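Local coordinates for protein 6-phosphofructokinase isozyme 2 (Escherichia coli, PDB 3UMO) that phosphorylates fructose 6-phosphate with ATP to give fructose 1,6-bisphosphate, the first committed step of glycolysis, and is inhibited by a second, allosteric ATP, at residues R162-L172 / I181-E190. Numbering follows the deposited sequence.
Sequences RCIVDSSGEAL and IELVKPNQKE. With ATP (adenosine-5'-triphosphate), chain I; ATP (adenosine-5'-triphosphate), chain E.
Asp166 and Lys185 lie alongside one another, their side chains turned to the same side, where two neighbouring parallel strands end, Asp166 the last residue of one and Lys185 just past the other. Asp166 OD1 comes within 3.5 Å of Lys185 CE. The lysine chain bends at both outer torsions and carries NZ to O2B of ATP (chain E), 2.9 Å away, and to Ser224, leaving OD1 too far for a salt bridge. Glu190 comes in across Asp166, its OE1 2.8 Å from a water that also accepts from Lys185 NZ. Here the beta-alpha-beta unit of the ribokinase-type fold illustrates how ligand groups gather at the C-terminal ends of parallel strands: Val165 N bonds Leu183 O at 2.9 Å, and Lys185 N returns to Val165 O. Beyond the strand, Asn187 and Glu190, which probably helps bind the catalytic magnesium, form a capping box, while Asn187 ND2 reaches O1B of ATP (chain E) at 3.0 Å. CD1 of Leu172, in helix 169-175, packs crosswise on CG2 of Val184, in strand 183-184 (3.7 Å). At the far end, the guanidinium of Arg162 and the carboxylate of Glu182 stand nearly perpendicular (86°) in a weak salt bridge, the glutamate also engaging Lys219 and Arg220.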
ATOM      1  N   ARG A 162      -8.570  20.550 -39.707  1.00 28.98           N
ATOM      2  CA  ARG A 162      -9.330  20.832 -38.495  1.00 29.17           C
ATOM      3  C   ARG A 162      -8.679  20.121 -37.310  1.00 26.21           C
ATOM      4  O   ARG A 162      -8.585  18.896 -37.291  1.00 25.45           O
ATOM      5  CB  ARG A 162     -10.791  20.411 -38.672  1.00 28.45           C
ATOM      6  CG  ARG A 162     -11.500  21.131 -39.828  1.00 32.94           C
ATOM      7  CD  ARG A 162     -12.846  20.488 -40.153  1.00 42.86           C
ATOM      8  NE  ARG A 162     -13.886  20.839 -39.189  1.00 45.10           N
ATOM      9  CZ  ARG A 162     -15.071  20.239 -39.114  1.00 51.27           C
ATOM     10  NH1 ARG A 162     -15.370  19.245 -39.940  1.00 51.17           N
ATOM     11  NH2 ARG A 162     -15.956  20.629 -38.206  1.00 58.19           N
ATOM     12  N   CYS A 163      -8.218  20.892 -36.328  1.00 25.41           N
ATOM     13  CA  CYS A 163      -7.425  20.323 -35.239  1.00 24.79           C
ATOM     14  C   CYS A 163      -8.190  20.114 -33.936  1.00 25.92           C
ATOM     15  O   CYS A 163      -8.911  21.000 -33.465  1.00 28.76           O
ATOM     16  CB  CYS A 163      -6.183  21.182 -34.988  1.00 26.75           C
ATOM     17  SG  CYS A 163      -5.041  21.212 -36.390  1.00 30.39           S
ATOM     18  N   ILE A 164      -8.021  18.924 -33.365  1.00 21.45           N
ATOM     19  CA  ILE A 164      -8.578  18.584 -32.066  1.00 18.26           C
ATOM     20  C   ILE A 164      -7.400  18.309 -31.144  1.00 28.32           C
ATOM     21  O   ILE A 164      -6.447  17.629 -31.531  1.00 22.62           O
ATOM     22  CB  ILE A 164      -9.478  17.338 -32.176  1.00 19.65           C
ATOM     23  CG1 ILE A 164     -10.699  17.658 -33.049  1.00 23.27           C
ATOM     24  CG2 ILE A 164      -9.902  16.839 -30.798  1.00 21.27           C
ATOM     25  CD1 ILE A 164     -11.584  16.449 -33.335  1.00 25.50           C
ATOM     26  N   VAL A 165      -7.444  18.859 -29.935  1.00 21.61           N
ATOM     27  CA  VAL A 165      -6.304  18.753 -29.026  1.00 18.20           C
ATOM     28  C   VAL A 165      -6.686  18.117 -27.695  1.00 20.26           C
ATOM     29  O   VAL A 165      -7.678  18.499 -27.078  1.00 21.96           O
ATOM     30  CB  VAL A 165      -5.674  20.139 -28.759  1.00 23.26           C
ATOM     31  CG1 VAL A 165      -4.517  20.027 -27.766  1.00 30.06           C
ATOM     32  CG2 VAL A 165      -5.204  20.784 -30.065  1.00 24.78           C
ATOM     33  N   ASP A 166      -5.900  17.131 -27.261  1.00 19.03           N
ATOM     34  CA  ASP A 166      -6.044  16.559 -25.927  1.00 19.45           C
ATOM     35  C   ASP A 166      -4.646  16.390 -25.345  1.00 20.91           C
ATOM     36  O   ASP A 166      -3.901  15.503 -25.751  1.00 23.23           O
ATOM     37  CB  ASP A 166      -6.775  15.216 -25.992  1.00 18.11           C
ATOM     38  CG  ASP A 166      -7.005  14.603 -24.619  1.00 22.53           C
ATOM     39  OD1 ASP A 166      -7.612  13.512 -24.566  1.00 22.06           O
ATOM     40  OD2 ASP A 166      -6.584  15.199 -23.599  1.00 27.05           O
ATOM     41  N   SER A 167      -4.277  17.260 -24.414  1.00 18.88           N
ATOM     42  CA  SER A 167      -2.944  17.195 -23.837  1.00 21.16           C
ATOM     43  C   SER A 167      -2.971  17.786 -22.440  1.00 25.50           C
ATOM     44  O   SER A 167      -4.034  17.926 -21.838  1.00 23.09           O
ATOM     45  CB  SER A 167      -1.942  17.940 -24.723  1.00 29.99           C
ATOM     46  OG  SER A 167      -0.607  17.656 -24.339  1.00 24.28           O
ATOM     47  N   SER A 168      -1.805  18.122 -21.909  1.00 19.84           N
ATOM     48  CA  SER A 168      -1.752  18.699 -20.572  1.00 19.25           C
ATOM     49  C   SER A 168      -0.545  19.608 -20.405  1.00 28.60           C
ATOM     50  O   SER A 168       0.311  19.694 -21.291  1.00 25.92           O
ATOM     51  CB  SER A 168      -1.713  17.601 -19.505  1.00 30.63           C
ATOM     52  OG  SER A 168      -0.520  16.837 -19.596  1.00 35.53           O
ATOM     53  N   GLY A 169      -0.488  20.280 -19.259  1.00 34.51           N
ATOM     54  CA  GLY A 169       0.627  21.148 -18.920  1.00 37.76           C
ATOM     55  C   GLY A 169       0.900  22.228 -19.946  1.00 36.14           C
ATOM     56  O   GLY A 169      -0.025  22.749 -20.578  1.00 33.47           O
ATOM     57  N   GLU A 170       2.178  22.552 -20.114  1.00 33.20           N
ATOM     58  CA  GLU A 170       2.600  23.617 -21.020  1.00 35.54           C
ATOM     59  C   GLU A 170       2.280  23.290 -22.481  1.00 31.81           C
ATOM     60  O   GLU A 170       2.072  24.192 -23.296  1.00 39.29           O
ATOM     61  CB  GLU A 170       4.101  23.883 -20.861  1.00 41.54           C
ATOM     62  CG  GLU A 170       4.539  24.209 -19.443  1.00 55.33           C
ATOM     63  CD  GLU A 170       6.024  24.512 -19.350  1.00 71.78           C
ATOM     64  OE1 GLU A 170       6.375  25.661 -19.009  1.00 79.86           O
ATOM     65  OE2 GLU A 170       6.839  23.604 -19.621  1.00 75.68           O
ATOM     66  N   ALA A 171       2.240  22.000 -22.804  1.00 34.85           N
ATOM     67  CA  ALA A 171       1.901  21.557 -24.152  1.00 35.32           C
ATOM     68  C   ALA A 171       0.470  21.951 -24.537  1.00 30.63           C
ATOM     69  O   ALA A 171       0.220  22.375 -25.665  1.00 35.63           O
ATOM     70  CB  ALA A 171       2.097  20.047 -24.286  1.00 32.88           C
ATOM     71  N   LEU A 172      -0.462  21.820 -23.600  1.00 31.06           N
ATOM     72  CA  LEU A 172      -1.855  22.180 -23.868  1.00 28.72           C
ATOM     73  C   LEU A 172      -1.990  23.687 -24.099  1.00 31.99           C
ATOM     74  O   LEU A 172      -2.666  24.132 -25.030  1.00 35.85           O
ATOM     75  CB  LEU A 172      -2.764  21.726 -22.719  1.00 31.87           C
ATOM     76  CG  LEU A 172      -4.259  22.041 -22.855  1.00 37.45           C
ATOM     77  CD1 LEU A 172      -4.855  21.379 -24.096  1.00 32.82           C
ATOM     78  CD2 LEU A 172      -5.013  21.600 -21.605  1.00 32.14           C
ATOM     79  N   ILE A 181      -8.859  26.450 -32.437  1.00 32.57           N
ATOM     80  CA  ILE A 181      -8.856  25.000 -32.301  1.00 26.51           C
ATOM     81  C   ILE A 181     -10.299  24.516 -32.404  1.00 27.20           C
ATOM     82  O   ILE A 181     -11.189  25.096 -31.788  1.00 29.69           O
ATOM     83  CB  ILE A 181      -8.281  24.573 -30.935  1.00 33.56           C
ATOM     84  CG1 ILE A 181      -6.859  25.111 -30.747  1.00 40.75           C
ATOM     85  CG2 ILE A 181      -8.335  23.057 -30.759  1.00 30.58           C
ATOM     86  CD1 ILE A 181      -5.873  24.674 -31.809  1.00 43.69           C
ATOM     87  N   GLU A 182     -10.538  23.459 -33.176  1.00 24.95           N
ATOM     88  CA  GLU A 182     -11.900  22.962 -33.369  1.00 26.50           C
ATOM     89  C   GLU A 182     -12.509  22.425 -32.076  1.00 23.44           C
ATOM     90  O   GLU A 182     -13.683  22.655 -31.782  1.00 25.76           O
ATOM     91  CB  GLU A 182     -11.928  21.870 -34.441  1.00 28.43           C
ATOM     92  CG  GLU A 182     -11.646  22.372 -35.849  1.00 40.69           C
ATOM     93  CD  GLU A 182     -12.854  23.021 -36.500  1.00 49.51           C
ATOM     94  OE1 GLU A 182     -12.667  23.989 -37.268  1.00 52.78           O
ATOM     95  OE2 GLU A 182     -13.987  22.552 -36.256  1.00 50.28           O
ATOM     96  N   LEU A 183     -11.699  21.705 -31.310  1.00 22.74           N
ATOM     97  CA  LEU A 183     -12.170  21.057 -30.098  1.00 26.21           C
ATOM     98  C   LEU A 183     -11.004  20.765 -29.180  1.00 22.01           C
ATOM     99  O   LEU A 183      -9.972  20.262 -29.619  1.00 22.64           O
ATOM    100  CB  LEU A 183     -12.865  19.737 -30.443  1.00 19.07           C
ATOM    101  CG  LEU A 183     -13.245  18.802 -29.292  1.00 25.40           C
ATOM    102  CD1 LEU A 183     -14.319  19.419 -28.422  1.00 26.71           C
ATOM    103  CD2 LEU A 183     -13.702  17.445 -29.834  1.00 30.29           C
ATOM    104  N   VAL A 184     -11.170  21.070 -27.899  1.00 22.05           N
ATOM    105  CA  VAL A 184     -10.190  20.666 -26.897  1.00 17.50           C
ATOM    106  C   VAL A 184     -10.919  19.907 -25.782  1.00 19.18           C
ATOM    107  O   VAL A 184     -12.036  20.277 -25.411  1.00 20.66           O
ATOM    108  CB  VAL A 184      -9.406  21.893 -26.345  1.00 23.94           C
ATOM    109  CG1 VAL A 184     -10.342  22.877 -25.651  1.00 24.62           C
ATOM    110  CG2 VAL A 184      -8.277  21.447 -25.412  1.00 24.77           C
ATOM    111  N   LYS A 185     -10.312  18.832 -25.278  1.00 18.35           N
ATOM    112  CA  LYS A 185     -10.908  18.068 -24.177  1.00 16.75           C
ATOM    113  C   LYS A 185     -10.011  18.023 -22.942  1.00 17.52           C
ATOM    114  O   LYS A 185      -9.331  17.023 -22.686  1.00 19.67           O
ATOM    115  CB  LYS A 185     -11.309  16.626 -24.572  1.00 19.63           C
ATOM    116  CG  LYS A 185     -12.142  15.938 -23.450  1.00 16.45           C
ATOM    117  CD  LYS A 185     -11.985  14.421 -23.366  1.00 16.59           C
ATOM    118  CE  LYS A 185     -10.604  13.993 -22.847  1.00 17.14           C
ATOM    119  NZ  LYS A 185     -10.262  14.581 -21.516  1.00 16.92           N
ATOM    120  N   PRO A 186      -9.999  19.111 -22.168  1.00 16.75           N
ATOM    121  CA  PRO A 186      -9.293  18.985 -20.897  1.00 15.90           C
ATOM    122  C   PRO A 186     -10.146  18.214 -19.898  1.00 19.61           C
ATOM    123  O   PRO A 186     -11.376  18.333 -19.911  1.00 15.70           O
ATOM    124  CB  PRO A 186      -9.160  20.434 -20.428  1.00 17.11           C
ATOM    125  CG  PRO A 186     -10.369  21.129 -21.020  1.00 18.38           C
ATOM    126  CD  PRO A 186     -10.620  20.438 -22.350  1.00 19.29           C
ATOM    127  N   ASN A 187      -9.513  17.433 -19.032  1.00 16.45           N
ATOM    128  CA  ASN A 187     -10.222  17.015 -17.820  1.00 15.53           C
ATOM    129  C   ASN A 187     -10.183  18.158 -16.812  1.00 17.51           C
ATOM    130  O   ASN A 187      -9.738  19.261 -17.144  1.00 17.80           O
ATOM    131  CB  ASN A 187      -9.696  15.699 -17.223  1.00 17.01           C
ATOM    132  CG  ASN A 187      -8.262  15.790 -16.730  1.00 16.37           C
ATOM    133  OD1 ASN A 187      -7.709  16.875 -16.526  1.00 17.70           O
ATOM    134  ND2 ASN A 187      -7.649  14.625 -16.525  1.00 15.93           N
ATOM    135  N   GLN A 188     -10.655  17.917 -15.595  1.00 19.03           N
ATOM    136  CA  GLN A 188     -10.739  19.005 -14.619  1.00 17.91           C
ATOM    137  C   GLN A 188      -9.383  19.545 -14.214  1.00 22.49           C
ATOM    138  O   GLN A 188      -9.191  20.764 -14.118  1.00 21.49           O
ATOM    139  CB  GLN A 188     -11.522  18.568 -13.388  1.00 22.18           C
ATOM    140  CG  GLN A 188     -12.979  18.369 -13.684  1.00 22.00           C
ATOM    141  CD  GLN A 188     -13.669  17.591 -12.601  1.00 30.20           C
ATOM    142  OE1 GLN A 188     -13.700  16.361 -12.638  1.00 26.08           O
ATOM    143  NE2 GLN A 188     -14.213  18.300 -11.614  1.00 25.67           N
ATOM    144  N   LYS A 189      -8.438  18.645 -13.985  1.00 19.43           N
ATOM    145  CA  LYS A 189      -7.101  19.063 -13.592  1.00 24.29           C
ATOM    146  C   LYS A 189      -6.425  19.826 -14.727  1.00 23.43           C
ATOM    147  O   LYS A 189      -5.783  20.851 -14.500  1.00 21.38           O
ATOM    148  CB  LYS A 189      -6.255  17.861 -13.166  1.00 25.96           C
ATOM    149  CG  LYS A 189      -6.544  17.390 -11.750  1.00 44.17           C
ATOM    150  CD  LYS A 189      -5.483  16.426 -11.245  1.00 56.80           C
ATOM    151  CE  LYS A 189      -5.920  15.781  -9.939  1.00 63.44           C
ATOM    152  NZ  LYS A 189      -4.894  14.842  -9.411  1.00 66.51           N
ATOM    153  N   GLU A 190      -6.587  19.324 -15.944  1.00 18.08           N
ATOM    154  CA  GLU A 190      -6.018  19.972 -17.125  1.00 23.82           C
ATOM    155  C   GLU A 190      -6.632  21.356 -17.379  1.00 25.21           C
ATOM    156  O   GLU A 190      -5.927  22.279 -17.794  1.00 20.85           O
ATOM    157  CB  GLU A 190      -6.139  19.051 -18.350  1.00 22.23           C
ATOM    158  CG  GLU A 190      -5.191  17.836 -18.291  1.00 23.06           C
ATOM    159  CD  GLU A 190      -5.691  16.632 -19.076  1.00 21.34           C
ATOM    160  OE1 GLU A 190      -6.754  16.732 -19.727  1.00 17.93           O
ATOM    161  OE2 GLU A 190      -5.017  15.574 -19.036  1.00 20.86           O
TER
HETATM  162  PG  ATP I 312      -4.877  12.435 -15.643  0.58 19.71           P
HETATM  163  O1G ATP I 312      -6.126  12.218 -16.431  0.58 14.18           O
HETATM  164  O2G ATP I 312      -3.714  12.425 -16.636  0.58 21.02           O
HETATM  165  O3G ATP I 312      -4.926  13.753 -14.909  0.58 18.56           O
HETATM  166  PB  ATP I 312      -5.544  10.256 -13.956  0.58 22.09           P
HETATM  167  O1B ATP I 312      -4.594   9.206 -13.234  0.58 23.53           O
HETATM  168  O2B ATP I 312      -6.533   9.523 -14.872  0.58 22.10           O
HETATM  169  O3B ATP I 312      -4.555  11.233 -14.732  0.58 24.41           O
HETATM  170  PA  ATP I 312      -5.932  11.333 -11.433  0.58 37.44           P
HETATM  171  O1A ATP I 312      -4.423  11.418 -11.315  0.58 35.13           O
HETATM  172  O2A ATP I 312      -6.591  12.618 -10.910  0.58 34.82           O
HETATM  173  O3A ATP I 312      -6.327  11.097 -12.888  0.58 28.13           O
HETATM  174  O5' ATP I 312      -6.428  10.092 -10.534  0.58 41.80           O
HETATM  175  C5' ATP I 312      -7.317   9.157 -11.017  0.58 34.84           C
HETATM  176  C4' ATP I 312      -7.590   8.046 -10.119  0.58 36.89           C
HETATM  177  O4' ATP I 312      -6.355   7.723  -9.446  0.58 37.08           O
HETATM  178  C3' ATP I 312      -8.502   8.478  -9.056  0.58 39.84           C
HETATM  179  O3' ATP I 312      -9.803   8.187  -9.388  0.58 43.06           O
HETATM  180  C2' ATP I 312      -8.071   7.722  -7.879  0.58 43.93           C
HETATM  181  O2' ATP I 312      -8.692   6.507  -7.892  0.58 52.26           O
HETATM  182  C1' ATP I 312      -6.615   7.538  -8.076  0.58 38.57           C
HETATM  183  N9  ATP I 312      -5.818   8.470  -7.286  0.58 33.92           N
HETATM  184  C8  ATP I 312      -5.377   9.669  -7.706  0.58 34.05           C
HETATM  185  N7  ATP I 312      -4.671  10.234  -6.699  0.58 33.23           N
HETATM  186  C5  ATP I 312      -4.662   9.394  -5.645  0.58 30.38           C
HETATM  187  C6  ATP I 312      -4.098   9.447  -4.363  0.58 34.53           C
HETATM  188  N6  ATP I 312      -3.303  10.643  -3.918  0.58 38.43           N
HETATM  189  N1  ATP I 312      -4.285   8.404  -3.531  0.58 36.07           N
HETATM  190  C2  ATP I 312      -4.995   7.327  -3.917  0.58 36.92           C
HETATM  191  N3  ATP I 312      -5.540   7.249  -5.138  0.58 30.99           N
HETATM  192  C4  ATP I 312      -5.398   8.256  -6.014  0.58 28.08           C
HETATM  193  PG  ATP E 313      -7.837   9.594 -19.104  1.00 17.63           P
HETATM  194  O1G ATP E 313      -6.995  10.320 -20.093  1.00 16.36           O
HETATM  195  O2G ATP E 313      -8.021   8.200 -19.697  1.00 15.88           O
HETATM  196  O3G ATP E 313      -7.232   9.529 -17.744  1.00 19.75           O
HETATM  197  PB  ATP E 313      -9.507  11.739 -18.744  1.00 18.74           P
HETATM  198  O1B ATP E 313      -9.006  12.108 -17.314  1.00 16.74           O
HETATM  199  O2B ATP E 313      -8.947  12.646 -19.860  1.00 17.93           O
HETATM  200  O3B ATP E 313      -9.272  10.197 -19.075  1.00 15.99           O
HETATM  201  PA  ATP E 313     -12.239  11.480 -17.876  1.00 17.07           P
HETATM  202  O1A ATP E 313     -11.702  10.874 -16.613  1.00 16.55           O
HETATM  203  O2A ATP E 313     -13.186  12.657 -17.630  1.00 17.17           O
HETATM  204  O3A ATP E 313     -11.084  11.925 -18.813  1.00 14.62           O
HETATM  205  O5' ATP E 313     -12.968  10.305 -18.698  1.00 18.61           O
HETATM  206  C5' ATP E 313     -13.707  10.622 -19.828  1.00 20.38           C
HETATM  207  C4' ATP E 313     -15.076  10.113 -19.895  1.00 17.33           C
HETATM  208  O4' ATP E 313     -15.055   8.720 -19.517  1.00 15.49           O
HETATM  209  C3' ATP E 313     -15.958  10.730 -18.892  1.00 19.31           C
HETATM  210  O3' ATP E 313     -16.479  11.925 -19.336  1.00 17.19           O
HETATM  211  C2' ATP E 313     -16.981   9.692 -18.678  1.00 20.59           C
HETATM  212  O2' ATP E 313     -17.838   9.645 -19.745  1.00 19.73           O
HETATM  213  C1' ATP E 313     -16.166   8.457 -18.690  1.00 15.43           C
HETATM  214  N9  ATP E 313     -15.720   8.091 -17.347  1.00 16.36           N
HETATM  215  C8  ATP E 313     -14.512   8.347 -16.812  1.00 19.83           C
HETATM  216  N7  ATP E 313     -14.507   7.846 -15.551  1.00 17.30           N
HETATM  217  C5  ATP E 313     -15.704   7.278 -15.297  1.00 18.10           C
HETATM  218  C6  ATP E 313     -16.248   6.617 -14.191  1.00 21.70           C
HETATM  219  N6  ATP E 313     -15.452   6.421 -12.933  1.00 19.59           N
HETATM  220  N1  ATP E 313     -17.510   6.161 -14.274  1.00 16.90           N
HETATM  221  C2  ATP E 313     -18.241   6.328 -15.388  1.00 17.83           C
HETATM  222  N3  ATP E 313     -17.744   6.952 -16.459  1.00 17.78           N
HETATM  223  C4  ATP E 313     -16.487   7.431 -16.443  1.00 17.97           C
HETATM  224  O   HOH W   1      -7.286  14.484 -21.346  1.00 15.69           O
HETATM  225  O   HOH W   2      -3.938  14.910 -21.641  1.00 28.21           O
HETATM  226  O   HOH W   3      -6.656  18.178 -22.779  1.00 20.46           O
HETATM  227  O   HOH W   4      -3.151  21.812 -18.510  1.00 40.08           O